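Local coordinates for SusD superfamily protein (Bacteroides thetaiotaomicron, PDB 3MCX), which is of unknown function but probably binds glycans at the outer membrane, like other SusD-type proteins, and can bind zinc ions, at residues T145-K148 / G149-L152; E295-L298 / N299-E303; G418-F421 / Y422-L425. All coordinates share one frame; numbering follows the deposited sequence.

Three short contacts, each made within one continuous piece of chain, illustrate how local geometry shapes a SusD-type protein. From the N terminus, contact 1 is a tight turn in the loop between helices 115-140 and 172-186, near the surface. Contact 2 is the short helix 295-301, on the periphery, and contact 3 is the start of helix 420-426, deep in the chain. They follow in series, none enclosing or crossing another. Contacts 1 and 3 meet in space where T145 OG1 packs 3.9 Å from L425 O, the centres of the two contacts being about 17 Å apart; contact 2 stands apart from both but shares helix 403-414 as a neighbour with contact 3.

Contact 1: T145-K148 / G149-L152; sequences TNDK and GASL
The carboxylate of D147 folds back over the turn that follows it and lies beside A150 and S151. Its OD2 sits 3.7 Å from A150 CB and receives a weak hydrogen bond from S151 N, which is 3.0 Å from OD2 but approaches with a bent N-H (130°). The first torsion explains the placement: CG stands between the backbone N and the carbonyl carbon (chi1 63°), and this swings the carboxylate back across the turn. The two oxygens divide the work. While OD2 meets the S151 backbone, OD1 is hydrogen-bonded to a water 2.6 Å from it, and that same water lies 2.7 Å from S151 OG, so the serine is tied to the aspartate by a weak bond from its backbone N-H to the carboxylate and by a water bridge. Beneath the carboxylate the backbone closes on itself, with A150 N hydrogen-bonded to D147 O at 3.0 Å. With an alanine in place of D147, S151 N is likely to lose its side-chain acceptor, and the water bridge to S151 OG one of its ends. K148 takes little part, its bent chain leading its amine away from the turn. Beyond the turn, backbone bonds between G149 and A173 and between S151 and V172 fasten the loop to helix 172-186. K148 and G149, both with positive phi, occupy the two central positions, and the whole from D147 to A150 is a type I' beta turn.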
ATOM      1  N   THR A 145      11.808  -2.525  12.095  1.00  6.26           N
ATOM      2  CA  THR A 145      11.680  -3.074  13.444  1.00  7.50           C
ATOM      3  C   THR A 145      12.534  -4.293  13.712  1.00  7.32           C
ATOM      4  O   THR A 145      12.648  -4.735  14.853  1.00  6.50           O
ATOM      5  CB  THR A 145      10.200  -3.390  13.773  1.00  7.36           C
ATOM      6  OG1 THR A 145       9.628  -4.140  12.708  1.00  7.50           O
ATOM      7  CG2 THR A 145       9.399  -2.100  13.958  1.00  7.81           C
ATOM      8  N   ASN A 146      13.174  -4.851  12.695  1.00  7.40           N
ATOM      9  CA  ASN A 146      14.133  -5.925  12.949  1.00  7.29           C
ATOM     10  C   ASN A 146      15.355  -5.450  13.745  1.00  7.45           C
ATOM     11  O   ASN A 146      15.970  -6.243  14.445  1.00  7.74           O
ATOM     12  CB  ASN A 146      14.623  -6.575  11.643  1.00  8.36           C
ATOM     13  CG  ASN A 146      13.618  -7.505  11.000  1.00  9.49           C
ATOM     14  OD1 ASN A 146      12.462  -7.599  11.431  1.00 10.39           O
ATOM     15  ND2 ASN A 146      14.068  -8.219   9.969  1.00  8.05           N
ATOM     16  N   ASP A 147      15.724  -4.177  13.581  1.00  7.30           N
ATOM     17  CA  ASP A 147      17.050  -3.718  13.990  1.00  7.13           C
ATOM     18  C   ASP A 147      17.128  -2.186  14.147  1.00  6.95           C
ATOM     19  O   ASP A 147      18.187  -1.592  13.923  1.00  6.80           O
ATOM     20  CB  ASP A 147      18.072  -4.193  12.926  1.00  7.72           C
ATOM     21  CG  ASP A 147      17.812  -3.589  11.547  1.00  7.75           C
ATOM     22  OD1 ASP A 147      16.736  -2.993  11.310  1.00  9.45           O
ATOM     23  OD2 ASP A 147      18.735  -3.745  10.699  1.00 10.32           O
ATOM     24  N   LYS A 148      16.005  -1.562  14.497  1.00  6.64           N
ATOM     25  CA  LYS A 148      15.923  -0.092  14.573  1.00  6.64           C
ATOM     26  C   LYS A 148      16.477   0.574  13.303  1.00  6.70           C
ATOM     27  O   LYS A 148      17.138   1.594  13.352  1.00  7.00           O
ATOM     28  CB  LYS A 148      16.612   0.437  15.824  1.00  7.56           C
ATOM     29  CG  LYS A 148      15.977  -0.082  17.157  1.00 10.77           C
ATOM     30  CD  LYS A 148      14.585   0.556  17.356  1.00 16.81           C
ATOM     31  CE  LYS A 148      13.906   0.148  18.698  1.00 22.21           C
ATOM     32  NZ  LYS A 148      12.459   0.578  18.710  1.00 25.66           N
ATOM     33  N   GLY A 149      16.166  -0.027  12.165  1.00  6.19           N
ATOM     34  CA  GLY A 149      16.575   0.499  10.875  1.00  5.63           C
ATOM     35  C   GLY A 149      18.057   0.551  10.617  1.00  6.22           C
ATOM     36  O   GLY A 149      18.518   1.360   9.803  1.00  5.78           O
ATOM     37  N   ALA A 150      18.842  -0.290  11.281  1.00  5.40           N
ATOM     38  CA  ALA A 150      20.287  -0.254  11.128  1.00  5.61           C
ATOM     39  C   ALA A 150      20.786  -0.646   9.738  1.00  6.10           C
ATOM     40  O   ALA A 150      21.800  -0.112   9.280  1.00  7.06           O
ATOM     41  CB  ALA A 150      20.979  -1.136  12.183  1.00  5.07           C
ATOM     42  N   SER A 151      20.070  -1.553   9.089  1.00  6.55           N
ATOM     43  CA  SER A 151      20.510  -2.102   7.807  1.00  6.48           C
ATOM     44  C   SER A 151      20.287  -1.095   6.666  1.00  6.52           C
ATOM     45  O   SER A 151      19.679  -0.036   6.872  1.00  6.21           O
ATOM     46  CB  SER A 151      19.761  -3.410   7.549  1.00  6.65           C
ATOM     47  OG  SER A 151      18.438  -3.197   7.211  1.00  7.40           O
ATOM     48  N   LEU A 152      20.764  -1.423   5.464  1.00  6.36           N
ATOM     49  CA  LEU A 152      20.682  -0.471   4.340  1.00  6.56           C
ATOM     50  C   LEU A 152      19.291  -0.277   3.775  1.00  6.75           C
ATOM     51  O   LEU A 152      18.552  -1.245   3.556  1.00  6.41           O
ATOM     52  CB  LEU A 152      21.648  -0.876   3.217  1.00  6.83           C
ATOM     53  CG  LEU A 152      23.142  -0.822   3.547  1.00  9.69           C
ATOM     54  CD1 LEU A 152      23.961  -1.299   2.340  1.00 11.48           C
ATOM     55  CD2 LEU A 152      23.577   0.578   3.988  1.00  9.81           C
TER
HETATM   56  O   HOH W   1      16.395  -2.281   8.782  1.00  8.08           O

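Contact 2: E295-L298 / N299-E303; sequences EDFL and NLLNE
F297 and L301, one helical turn apart, lie side by side and point the same way, the ring atom CE2 meeting the methyl CD2 at 4.0 Å. This is the tightly packed flank: F297, L298 and L301 all rest on T313 of strand 313-314, while L300 and L301 reach helix 403-414. Both side chains of the pair set CG anti to the backbone N (chi1 -177° in F297), which carries ring and isobutyl group in the same direction. The backbone beneath is a regular alpha helix, with i to i+4 bonds in succession; L301 N reaches F297 O at 2.9 Å, and N299 N meets E295 O at 2.8 Å. On the solvent side the fit is looser. E295 adopts two conformers there; in the one described, the N299 amide crosses it obliquely, with ND2 3.9 Å from E295 CG and the carboxylate and amide planes turned 31° apart. In this conformer E295 OE1 bonds the backbone N of S436, and the D296 carboxylate turns away to H438 and to backbone N-H groups of G435 and K434. Further along, exposed N302 closes the last of these bonds, its N 2.9 Å from L298 O.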
ATOM      1  N   GLU A 295      -6.634 -20.265   0.070  1.00  5.83           N
ATOM      2  CA  GLU A 295      -7.468 -20.973   1.030  0.50  5.95           C
ATOM      3  C   GLU A 295      -7.213 -20.454   2.450  1.00  5.99           C
ATOM      4  O   GLU A 295      -8.110 -20.477   3.300  1.00  6.98           O
ATOM      5  CB  GLU A 295      -7.227 -22.473   0.980  0.50  5.30           C
ATOM      6  CG  GLU A 295      -8.317 -23.267   1.658  0.50  6.10           C
ATOM      7  CD  GLU A 295      -7.962 -24.726   1.769  0.50  7.42           C
ATOM      8  OE1 GLU A 295      -6.748 -25.008   1.995  0.50  6.16           O
ATOM      9  OE2 GLU A 295      -8.905 -25.584   1.677  0.50  8.65           O
ATOM     10  N   ASP A 296      -5.999 -19.980   2.723  1.00  6.24           N
ATOM     11  CA  ASP A 296      -5.741 -19.328   4.031  1.00  6.94           C
ATOM     12  C   ASP A 296      -6.722 -18.193   4.248  1.00  7.04           C
ATOM     13  O   ASP A 296      -7.279 -18.074   5.327  1.00  6.86           O
ATOM     14  CB  ASP A 296      -4.304 -18.791   4.152  1.00  7.22           C
ATOM     15  CG  ASP A 296      -3.242 -19.765   3.685  1.00  8.73           C
ATOM     16  OD1 ASP A 296      -3.143 -20.072   2.467  1.00  8.31           O
ATOM     17  OD2 ASP A 296      -2.472 -20.213   4.556  1.00 10.31           O
ATOM     18  N   PHE A 297      -6.919 -17.336   3.244  1.00  6.65           N
ATOM     19  CA  PHE A 297      -7.826 -16.227   3.382  1.00  6.10           C
ATOM     20  C   PHE A 297      -9.277 -16.671   3.518  1.00  7.19           C
ATOM     21  O   PHE A 297     -10.001 -16.198   4.388  1.00  6.94           O
ATOM     22  CB  PHE A 297      -7.720 -15.269   2.184  1.00  6.42           C
ATOM     23  CG  PHE A 297      -8.613 -14.071   2.351  1.00  6.88           C
ATOM     24  CD1 PHE A 297      -8.309 -13.116   3.308  1.00  8.48           C
ATOM     25  CD2 PHE A 297      -9.808 -13.961   1.646  1.00  8.02           C
ATOM     26  CE1 PHE A 297      -9.153 -12.031   3.530  1.00  8.29           C
ATOM     27  CE2 PHE A 297     -10.648 -12.909   1.867  1.00  8.50           C
ATOM     28  CZ  PHE A 297     -10.323 -11.940   2.817  1.00  8.20           C
ATOM     29  N   LEU A 298      -9.722 -17.571   2.651  1.00  6.55           N
ATOM     30  CA  LEU A 298     -11.120 -18.022   2.721  1.00  6.30           C
ATOM     31  C   LEU A 298     -11.391 -18.685   4.055  1.00  6.32           C
ATOM     32  O   LEU A 298     -12.443 -18.491   4.656  1.00  7.02           O
ATOM     33  CB  LEU A 298     -11.495 -18.932   1.531  1.00  6.06           C
ATOM     34  CG  LEU A 298     -11.507 -18.218   0.158  1.00  6.26           C
ATOM     35  CD1 LEU A 298     -12.027 -19.196  -0.916  1.00  8.00           C
ATOM     36  CD2 LEU A 298     -12.332 -16.919   0.183  1.00  8.93           C
ATOM     37  N   ASN A 299     -10.446 -19.487   4.532  1.00  6.95           N
ATOM     38  CA  ASN A 299     -10.647 -20.143   5.842  1.00  6.36           C
ATOM     39  C   ASN A 299     -10.784 -19.076   6.931  1.00  6.44           C
ATOM     40  O   ASN A 299     -11.631 -19.193   7.829  1.00  6.25           O
ATOM     41  CB  ASN A 299      -9.486 -21.089   6.170  1.00  7.45           C
ATOM     42  CG  ASN A 299      -9.576 -22.435   5.448  1.00  7.96           C
ATOM     43  OD1 ASN A 299     -10.581 -22.780   4.820  1.00 11.24           O
ATOM     44  ND2 ASN A 299      -8.490 -23.191   5.527  1.00 12.31           N
ATOM     45  N   LEU A 300      -9.942 -18.046   6.896  1.00  6.00           N
ATOM     46  CA  LEU A 300     -10.006 -16.965   7.898  1.00  6.07           C
ATOM     47  C   LEU A 300     -11.356 -16.268   7.839  1.00  6.88           C
ATOM     48  O   LEU A 300     -12.007 -16.055   8.851  1.00  6.30           O
ATOM     49  CB  LEU A 300      -8.898 -15.952   7.655  1.00  7.10           C
ATOM     50  CG  LEU A 300      -8.938 -14.704   8.532  1.00  7.24           C
ATOM     51  CD1 LEU A 300      -8.727 -15.018  10.004  1.00  9.58           C
ATOM     52  CD2 LEU A 300      -7.883 -13.707   8.067  1.00  9.26           C
ATOM     53  N   LEU A 301     -11.783 -15.884   6.638  1.00  6.52           N
ATOM     54  CA  LEU A 301     -13.075 -15.176   6.503  1.00  6.71           C
ATOM     55  C   LEU A 301     -14.264 -16.052   6.906  1.00  7.28           C
ATOM     56  O   LEU A 301     -15.233 -15.572   7.502  1.00  6.67           O
ATOM     57  CB  LEU A 301     -13.252 -14.673   5.070  1.00  7.50           C
ATOM     58  CG  LEU A 301     -14.189 -13.481   4.880  1.00  9.08           C
ATOM     59  CD1 LEU A 301     -13.706 -12.203   5.609  1.00 10.93           C
ATOM     60  CD2 LEU A 301     -14.310 -13.197   3.381  1.00 10.31           C
ATOM     61  N   ASN A 302     -14.163 -17.351   6.647  1.00  6.93           N
ATOM     62  CA  ASN A 302     -15.198 -18.294   7.008  1.00  6.77           C
ATOM     63  C   ASN A 302     -15.297 -18.575   8.518  1.00  6.81           C
ATOM     64  O   ASN A 302     -16.223 -19.264   8.955  1.00  6.69           O
ATOM     65  CB  ASN A 302     -15.046 -19.609   6.209  1.00  7.18           C
ATOM     66  CG  ASN A 302     -15.493 -19.458   4.758  1.00 10.07           C
ATOM     67  OD1 ASN A 302     -16.363 -18.647   4.461  1.00 14.23           O
ATOM     68  ND2 ASN A 302     -14.902 -20.249   3.843  1.00 16.06           N
ATOM     69  N   GLU A 303     -14.357 -18.036   9.311  1.00  6.21           N
ATOM     70  CA  GLU A 303     -14.479 -18.141  10.774  1.00  6.51           C
ATOM     71  C   GLU A 303     -15.731 -17.393  11.263  1.00  6.99           C
ATOM     72  O   GLU A 303     -16.234 -17.686  12.347  1.00  8.43           O
ATOM     73  CB  GLU A 303     -13.219 -17.649  11.516  1.00  6.46           C
ATOM     74  CG  GLU A 303     -12.011 -18.510  11.227  1.00  6.62           C
ATOM     75  CD  GLU A 303     -10.725 -18.034  11.868  1.00 10.35           C
ATOM     76  OE1 GLU A 303     -10.742 -17.114  12.705  1.00 10.77           O
ATOM     77  OE2 GLU A 303      -9.657 -18.585  11.513  1.00 14.26           O
TER

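Contact 3: G418-F421 / Y422-L425; sequences GEVF and YDYL
The carbonyl oxygen of F421 is gripped by two backbone donors, L425 N at 3.2 Å through a fairly straight bond lying in the carbonyl plane, and Y424 N at 3.1 Å through a weak, bent one. This oxygen lies in the first turn of helix 420-426, where weak i to i+3 bonds from Y422 to E419 and from D423 to V420 precede the i to i+4 bond. Side chains pack along this turn. V420 and Y424 run side by side, with V420 CG1 at the edge of the tyrosine ring, in its plane. Y422 turns one face to F421 CD2, which lies 3.9 Å from Y422 CE1, the two ring planes inclined at 56°; the Y422 ring also forms a cation-pi contact with R138. Both acids are buried yet find mates elsewhere: E419 forms a salt bridge with R138, and D423 with R426 and R410. F421 projects CG anti to its backbone N (chi1 -178°), and this brings one face of the ring against the leucine one turn on. There L425 CD1 makes a CH-pi contact over that face, 3.8 Å from the centroid of the F421 ring and 14° off its normal.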
ATOM      1  N   GLY A 418      -2.622  -3.631  -0.172  1.00  8.30           N
ATOM      2  CA  GLY A 418      -1.181  -3.431  -0.231  1.00  7.67           C
ATOM      3  C   GLY A 418      -0.417  -3.351   1.067  1.00  8.29           C
ATOM      4  O   GLY A 418       0.757  -3.037   1.036  1.00  8.50           O
ATOM      5  N   GLU A 419      -1.046  -3.678   2.205  1.00  7.79           N
ATOM      6  CA  GLU A 419      -0.406  -3.481   3.512  1.00  7.71           C
ATOM      7  C   GLU A 419      -0.170  -4.742   4.332  1.00  8.11           C
ATOM      8  O   GLU A 419       0.679  -4.723   5.218  1.00  8.57           O
ATOM      9  CB  GLU A 419      -1.187  -2.505   4.376  1.00  7.84           C
ATOM     10  CG  GLU A 419      -1.130  -1.084   3.877  1.00  8.99           C
ATOM     11  CD  GLU A 419       0.246  -0.525   3.876  1.00  8.51           C
ATOM     12  OE1 GLU A 419       0.971  -0.738   4.880  1.00 10.77           O
ATOM     13  OE2 GLU A 419       0.664   0.081   2.879  1.00  9.80           O
ATOM     14  N   VAL A 420      -0.938  -5.806   4.123  1.00  8.08           N
ATOM     15  CA  VAL A 420      -0.875  -6.952   5.025  1.00  8.71           C
ATOM     16  C   VAL A 420       0.514  -7.563   5.220  1.00  7.49           C
ATOM     17  O   VAL A 420       0.847  -7.985   6.332  1.00  7.91           O
ATOM     18  CB  VAL A 420      -1.960  -8.002   4.645  1.00  8.51           C
ATOM     19  CG1 VAL A 420      -1.664  -9.404   5.184  1.00  9.84           C
ATOM     20  CG2 VAL A 420      -3.315  -7.473   5.105  1.00 10.68           C
ATOM     21  N   PHE A 421       1.341  -7.605   4.185  1.00  7.09           N
ATOM     22  CA  PHE A 421       2.721  -8.085   4.351  1.00  6.60           C
ATOM     23  C   PHE A 421       3.430  -7.446   5.544  1.00  6.95           C
ATOM     24  O   PHE A 421       4.073  -8.107   6.343  1.00  6.48           O
ATOM     25  CB  PHE A 421       3.449  -7.737   3.050  1.00  7.22           C
ATOM     26  CG  PHE A 421       4.896  -8.170   2.949  1.00  7.00           C
ATOM     27  CD1 PHE A 421       5.345  -9.389   3.398  1.00  6.29           C
ATOM     28  CD2 PHE A 421       5.811  -7.349   2.268  1.00  7.22           C
ATOM     29  CE1 PHE A 421       6.639  -9.777   3.191  1.00  6.60           C
ATOM     30  CE2 PHE A 421       7.105  -7.736   2.095  1.00  8.28           C
ATOM     31  CZ  PHE A 421       7.516  -8.942   2.532  1.00  6.02           C
ATOM     32  N   TYR A 422       3.301  -6.132   5.613  1.00  6.54           N
ATOM     33  CA  TYR A 422       3.999  -5.339   6.649  1.00  6.80           C
ATOM     34  C   TYR A 422       3.480  -5.645   8.046  1.00  6.42           C
ATOM     35  O   TYR A 422       4.231  -5.550   9.021  1.00  7.78           O
ATOM     36  CB  TYR A 422       3.895  -3.854   6.285  1.00  6.81           C
ATOM     37  CG  TYR A 422       4.449  -3.622   4.913  1.00  5.64           C
ATOM     38  CD1 TYR A 422       5.821  -3.799   4.670  1.00  7.31           C
ATOM     39  CD2 TYR A 422       3.601  -3.386   3.835  1.00  7.20           C
ATOM     40  CE1 TYR A 422       6.351  -3.653   3.433  1.00  7.79           C
ATOM     41  CE2 TYR A 422       4.141  -3.263   2.533  1.00  8.38           C
ATOM     42  CZ  TYR A 422       5.503  -3.408   2.355  1.00  7.73           C
ATOM     43  OH  TYR A 422       6.062  -3.305   1.083  1.00  8.89           O
ATOM     44  N   ASP A 423       2.212  -6.059   8.150  1.00  7.35           N
ATOM     45  CA  ASP A 423       1.646  -6.523   9.439  1.00  7.73           C
ATOM     46  C   ASP A 423       2.477  -7.657  10.027  1.00  7.43           C
ATOM     47  O   ASP A 423       2.718  -7.706  11.233  1.00  7.39           O
ATOM     48  CB  ASP A 423       0.206  -7.026   9.285  1.00  7.61           C
ATOM     49  CG  ASP A 423      -0.754  -5.983   8.784  1.00  9.33           C
ATOM     50  OD1 ASP A 423      -0.385  -4.820   8.491  1.00  7.85           O
ATOM     51  OD2 ASP A 423      -1.964  -6.338   8.713  1.00  8.99           O
ATOM     52  N   TYR A 424       2.894  -8.602   9.185  1.00  7.74           N
ATOM     53  CA  TYR A 424       3.719  -9.693   9.652  1.00  7.32           C
ATOM     54  C   TYR A 424       5.110  -9.164   9.990  1.00  6.98           C
ATOM     55  O   TYR A 424       5.645  -9.450  11.063  1.00  8.10           O
ATOM     56  CB  TYR A 424       3.868 -10.770   8.579  1.00  6.85           C
ATOM     57  CG  TYR A 424       2.620 -11.571   8.316  1.00  6.47           C
ATOM     58  CD1 TYR A 424       1.669 -11.097   7.429  1.00  6.66           C
ATOM     59  CD2 TYR A 424       2.403 -12.800   8.931  1.00  6.51           C
ATOM     60  CE1 TYR A 424       0.512 -11.838   7.183  1.00  6.58           C
ATOM     61  CE2 TYR A 424       1.265 -13.526   8.679  1.00  7.87           C
ATOM     62  CZ  TYR A 424       0.341 -13.053   7.770  1.00  7.07           C
ATOM     63  OH  TYR A 424      -0.817 -13.785   7.518  1.00  8.71           O
ATOM     64  N   LEU A 425       5.696  -8.366   9.089  1.00  6.88           N
ATOM     65  CA  LEU A 425       7.090  -7.949   9.253  1.00  6.92           C
ATOM     66  C   LEU A 425       7.284  -7.178  10.554  1.00  6.83           C
ATOM     67  O   LEU A 425       8.209  -7.475  11.329  1.00  7.35           O
ATOM     68  CB  LEU A 425       7.543  -7.123   8.067  1.00  7.45           C
ATOM     69  CG  LEU A 425       7.511  -7.811   6.691  1.00  8.21           C
ATOM     70  CD1 LEU A 425       8.009  -6.862   5.590  1.00  8.43           C
ATOM     71  CD2 LEU A 425       8.282  -9.156   6.714  1.00  7.95           C
TER